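Local coordinates for HIAXHD3 (Humicola insolens, PDB 3ZXK), which hydrolyses alpha-L-arabinofuranosyl side chains of xylan as an exo-acting arabinofuranosidase, and has been engineered to add endo-xylanase activity, at residues D267-P275 with M498-Y508. Residues are numbered along the deposited sequence; the frame is centred on the assembly and turned at random.
Sequences DAYPGGRIP and MTNSWRYFTGY. With AHR (alpha-L-arabinofuranose), chain C; XYP (beta-D-xylopyranose), chain B.
Tyr269 drives its ring into the curve of the 498-508 loop, and its OH donates to Phe505 O at 2.7 Å. The hydroxyl lies in the carbonyl plane at a C=O...O angle of 125°, on a lone pair. With CG beside the backbone N (chi1 -66°), the ring passes under Trp502, whose CA sits over one face in a CH-pi contact, 4.2 Å from the ring centroid. A leucine here would probably leave Phe505 O without its hydroxyl donor and open a gap beneath Trp502. Pro270, entered through a cis peptide bond, lays its ring alongside the Asn500 side chain, CD 3.4 Å from OD1, while CB touches Tyr508 CD2 and CG meets Met498 CE; Asn500 ND2 donates to Thr473 O. The carbonyl O of Pro270 accepts a weak but straight bond from Tyr508 N (3.3 Å, 177°). These pairs join two domains: 267-275 holds the turn between strands 260-267 and 273-282 of a five-bladed beta-propeller, the family 43 fold, and runs on into the second strand, and 498-508 links two strands of the C-terminal beta-sandwich. At Gly271 and Gly272 backbones meet directly: Gly507 CA points a C-H at Gly271 O, 3.5 Å away. Asp16 further ties the domains, accepting from Arg273 N and Gly507 N. Arg273, its chain bent at chi3, places Phe505 CD1 over a guanidinium face, 3.8 Å from NH2. Its NE donates to a water that donates to Phe505 O, giving that carbonyl two donors. In the glycan pocket NH1 reaches arabinose O3 at 2.9 Å, near the guanidinium plane; O3 in turn donates to Asp267 OD1. Arabinose C5 and xylose C5 pack over one Trp502 ring face.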
loop_
_atom_site.group_PDB
_atom_site.type_symbol
_atom_site.label_atom_id
_atom_site.label_comp_id
_atom_site.label_asym_id
_atom_site.label_seq_id
_atom_site.Cartn_x
_atom_site.Cartn_y
_atom_site.Cartn_z
ATOM N N ASP A 267 13.155 -0.800 -3.605
ATOM C CA ASP A 267 12.442 -0.863 -4.900
ATOM C C ASP A 267 12.377 -2.301 -5.458
ATOM O O ASP A 267 12.983 -2.633 -6.476
ATOM C CB ASP A 267 13.023 0.133 -5.928
ATOM C CG ASP A 267 12.749 1.600 -5.559
ATOM O OD1 ASP A 267 11.686 1.883 -4.979
ATOM O OD2 ASP A 267 13.609 2.473 -5.851
ATOM N N ALA A 268 11.631 -3.160 -4.773
ATOM C CA ALA A 268 11.602 -4.583 -5.074
ATOM C C ALA A 268 10.583 -4.939 -6.161
ATOM O O ALA A 268 9.823 -5.901 -6.012
ATOM C CB ALA A 268 11.321 -5.357 -3.790
ATOM N N TYR A 269 10.580 -4.170 -7.260
ATOM C CA TYR A 269 9.755 -4.460 -8.428
ATOM C C TYR A 269 10.190 -5.815 -9.000
ATOM O O TYR A 269 11.390 -6.145 -8.965
ATOM C CB TYR A 269 9.882 -3.334 -9.443
ATOM C CG TYR A 269 9.282 -2.066 -8.882
ATOM C CD1 TYR A 269 7.906 -1.948 -8.727
ATOM C CD2 TYR A 269 10.083 -1.014 -8.432
ATOM C CE1 TYR A 269 7.341 -0.808 -8.166
ATOM C CE2 TYR A 269 9.518 0.126 -7.881
ATOM C CZ TYR A 269 8.137 0.224 -7.756
ATOM O OH TYR A 269 7.573 1.367 -7.200
ATOM N N PRO A 270 9.227 -6.638 -9.483
ATOM C CA PRO A 270 7.823 -6.297 -9.762
ATOM C C PRO A 270 6.845 -6.413 -8.588
ATOM O O PRO A 270 5.661 -6.162 -8.759
ATOM C CB PRO A 270 7.449 -7.280 -10.876
ATOM C CG PRO A 270 8.229 -8.502 -10.506
ATOM C CD PRO A 270 9.584 -7.940 -10.080
ATOM N N GLY A 271 7.328 -6.772 -7.409
ATOM C CA GLY A 271 6.461 -6.878 -6.250
ATOM C C GLY A 271 6.011 -5.557 -5.647
ATOM O O GLY A 271 4.949 -5.495 -5.032
ATOM N N GLY A 272 6.828 -4.520 -5.790
ATOM C CA GLY A 272 6.560 -3.228 -5.151
ATOM C C GLY A 272 7.640 -2.826 -4.166
ATOM O O GLY A 272 8.765 -3.297 -4.251
ATOM N N ARG A 273 7.294 -1.926 -3.263
ATOM C CA ARG A 273 8.259 -1.298 -2.379
ATOM C C ARG A 273 8.015 -1.796 -0.973
ATOM O O ARG A 273 6.924 -1.619 -0.427
ATOM C CB ARG A 273 8.180 0.221 -2.506
ATOM C CG ARG A 273 8.684 0.603 -3.892
ATOM C CD ARG A 273 8.584 2.069 -4.235
ATOM N NE ARG A 273 7.224 2.574 -4.284
ATOM C CZ ARG A 273 6.923 3.871 -4.346
ATOM N NH1 ARG A 273 7.908 4.792 -4.369
ATOM N NH2 ARG A 273 5.639 4.253 -4.384
ATOM N N ILE A 274 9.032 -2.458 -0.423
ATOM C CA ILE A 274 8.883 -3.262 0.775
ATOM C C ILE A 274 9.843 -2.821 1.883
ATOM O O ILE A 274 10.960 -2.393 1.617
ATOM C CB ILE A 274 9.014 -4.783 0.438
ATOM C CG1 ILE A 274 10.461 -5.158 0.072
ATOM C CG2 ILE A 274 8.020 -5.166 -0.673
ATOM C CD1 ILE A 274 10.618 -6.617 -0.321
ATOM N N PRO A 275 9.415 -2.940 3.148
ATOM C CA PRO A 275 10.229 -2.379 4.221
ATOM C C PRO A 275 11.373 -3.267 4.713
ATOM O O PRO A 275 11.233 -4.497 4.789
ATOM C CB PRO A 275 9.221 -2.188 5.372
ATOM C CG PRO A 275 8.160 -3.216 5.121
ATOM C CD PRO A 275 8.065 -3.337 3.613
ATOM N N MET A 498 5.911 -10.094 -16.710
ATOM C CA MET A 498 5.508 -8.951 -15.879
ATOM C C MET A 498 6.453 -7.782 -16.031
ATOM O O MET A 498 7.677 -7.968 -16.143
ATOM C CB MET A 498 5.452 -9.377 -14.426
ATOM C CG MET A 498 4.535 -10.566 -14.210
ATOM S SD MET A 498 5.021 -11.549 -12.782
ATOM C CE MET A 498 4.665 -10.337 -11.516
ATOM N N THR A 499 5.915 -6.556 -16.025
ATOM C CA THR A 499 6.799 -5.382 -16.131
ATOM C C THR A 499 7.641 -5.113 -14.867
ATOM O O THR A 499 7.166 -5.327 -13.747
ATOM C CB THR A 499 6.028 -4.109 -16.531
ATOM O OG1 THR A 499 6.975 -3.063 -16.777
ATOM C CG2 THR A 499 5.034 -3.711 -15.444
ATOM N N ASN A 500 8.884 -4.642 -15.060
ATOM C CA ASN A 500 9.735 -4.150 -13.948
ATOM C C ASN A 500 9.738 -2.631 -13.813
ATOM O O ASN A 500 10.455 -2.096 -12.962
ATOM C CB ASN A 500 11.187 -4.619 -14.097
ATOM C CG ASN A 500 11.325 -6.109 -13.939
ATOM O OD1 ASN A 500 10.724 -6.712 -13.033
ATOM N ND2 ASN A 500 12.094 -6.729 -14.846
ATOM N N SER A 501 8.935 -1.938 -14.624
ATOM C CA SER A 501 8.877 -0.491 -14.584
ATOM C C SER A 501 8.354 -0.005 -13.233
ATOM O O SER A 501 7.454 -0.619 -12.636
ATOM C CB SER A 501 7.939 0.015 -15.665
ATOM O OG SER A 501 7.822 1.432 -15.604
ATOM N N TRP A 502 8.894 1.117 -12.792
ATOM C CA TRP A 502 8.469 1.765 -11.559
ATOM C C TRP A 502 7.418 2.805 -11.765
ATOM O O TRP A 502 6.855 3.266 -10.804
ATOM C CB TRP A 502 9.675 2.357 -10.833
ATOM C CG TRP A 502 10.427 3.404 -11.607
ATOM C CD1 TRP A 502 11.585 3.246 -12.353
ATOM C CD2 TRP A 502 10.101 4.836 -11.708
ATOM N NE1 TRP A 502 11.978 4.448 -12.916
ATOM C CE2 TRP A 502 11.128 5.440 -12.560
ATOM C CE3 TRP A 502 9.090 5.651 -11.191
ATOM C CZ2 TRP A 502 11.136 6.805 -12.851
ATOM C CZ3 TRP A 502 9.096 7.011 -11.507
ATOM C CH2 TRP A 502 10.095 7.574 -12.316
ATOM N N ARG A 503 7.117 3.187 -13.008
ATOM C CA ARG A 503 6.270 4.366 -13.237
ATOM C C ARG A 503 4.842 4.334 -12.675
ATOM O O ARG A 503 4.326 5.370 -12.248
ATOM C CB ARG A 503 6.291 4.771 -14.715
ATOM C CG ARG A 503 7.692 5.154 -15.187
ATOM C CD ARG A 503 7.710 5.936 -16.487
ATOM N NE ARG A 503 9.082 6.280 -16.861
ATOM C CZ ARG A 503 9.726 7.388 -16.493
ATOM N NH1 ARG A 503 9.130 8.295 -15.730
ATOM N NH2 ARG A 503 10.977 7.596 -16.898
ATOM N N TYR A 504 4.231 3.150 -12.624
ATOM C CA TYR A 504 2.912 3.001 -11.988
ATOM C C TYR A 504 2.994 3.037 -10.453
ATOM O O TYR A 504 1.978 3.152 -9.782
ATOM C CB TYR A 504 2.290 1.693 -12.479
ATOM C CG TYR A 504 0.855 1.448 -12.071
ATOM C CD1 TYR A 504 -0.189 2.082 -12.748
ATOM C CD2 TYR A 504 0.540 0.564 -11.032
ATOM C CE1 TYR A 504 -1.514 1.863 -12.405
ATOM C CE2 TYR A 504 -0.785 0.320 -10.680
ATOM C CZ TYR A 504 -1.812 0.967 -11.355
ATOM O OH TYR A 504 -3.121 0.722 -10.973
ATOM N N PHE A 505 4.203 2.875 -9.943
ATOM C CA PHE A 505 4.551 2.916 -8.514
ATOM C C PHE A 505 4.065 1.717 -7.715
ATOM O O PHE A 505 4.878 1.019 -7.111
ATOM C CB PHE A 505 4.166 4.249 -7.845
ATOM C CG PHE A 505 5.011 5.418 -8.283
ATOM C CD1 PHE A 505 6.336 5.545 -7.871
ATOM C CD2 PHE A 505 4.474 6.387 -9.120
ATOM C CE1 PHE A 505 7.104 6.636 -8.282
ATOM C CE2 PHE A 505 5.239 7.470 -9.551
ATOM C CZ PHE A 505 6.554 7.596 -9.129
ATOM N N THR A 506 2.762 1.471 -7.700
ATOM C CA THR A 506 2.207 0.337 -6.970
ATOM C C THR A 506 2.709 -0.985 -7.572
ATOM O O THR A 506 2.934 -1.070 -8.765
ATOM C CB THR A 506 0.668 0.401 -7.091
ATOM O OG1 THR A 506 0.241 1.649 -6.550
ATOM C CG2 THR A 506 -0.035 -0.747 -6.317
ATOM N N GLY A 507 2.898 -2.006 -6.752
ATOM C CA GLY A 507 3.282 -3.311 -7.268
ATOM C C GLY A 507 2.131 -4.069 -7.900
ATOM O O GLY A 507 0.979 -3.609 -7.899
ATOM N N TYR A 508 2.461 -5.222 -8.486
ATOM C CA TYR A 508 1.434 -6.109 -8.985
ATOM C C TYR A 508 0.514 -6.562 -7.877
ATOM O O TYR A 508 0.983 -6.887 -6.756
ATOM C CB TYR A 508 2.057 -7.343 -9.626
ATOM C CG TYR A 508 2.332 -7.142 -11.098
ATOM C CD1 TYR A 508 1.326 -7.334 -12.049
ATOM C CD2 TYR A 508 3.582 -6.722 -11.545
ATOM C CE1 TYR A 508 1.576 -7.170 -13.405
ATOM C CE2 TYR A 508 3.845 -6.528 -12.919
ATOM C CZ TYR A 508 2.819 -6.741 -13.848
ATOM O OH TYR A 508 3.029 -6.584 -15.191
HETATM O O5 AHR C . 13.166 3.964 -8.042
HETATM C C5 AHR C . 11.725 4.010 -8.071
HETATM C C4 AHR C . 11.164 5.163 -7.233
HETATM O O4 AHR C . 11.653 6.414 -7.708
HETATM C C3 AHR C . 11.552 5.202 -5.758
HETATM O O3 AHR C . 10.762 4.342 -4.951
HETATM C C2 AHR C . 11.321 6.631 -5.348
HETATM O O2 AHR C . 12.278 7.070 -4.365
HETATM C C1 AHR C . 11.538 7.380 -6.647
HETATM O O1 XYP B . 16.675 6.626 -12.002
HETATM C C1 XYP B . 15.851 7.219 -10.991
HETATM C C2 XYP B . 15.597 8.707 -11.265
HETATM C C3 XYP B . 14.758 9.287 -10.126
HETATM C C4 XYP B . 13.449 8.506 -10.023
HETATM C C5 XYP B . 13.711 6.995 -9.924
HETATM O O2 XYP B . 16.822 9.436 -11.379
HETATM O O3 XYP B . 14.482 10.682 -10.336
HETATM O O4 XYP B . 12.697 8.990 -8.898
HETATM O O5 XYP B . 14.596 6.529 -10.958
HETATM O O HOH W 1 4.845 1.106 -4.364
#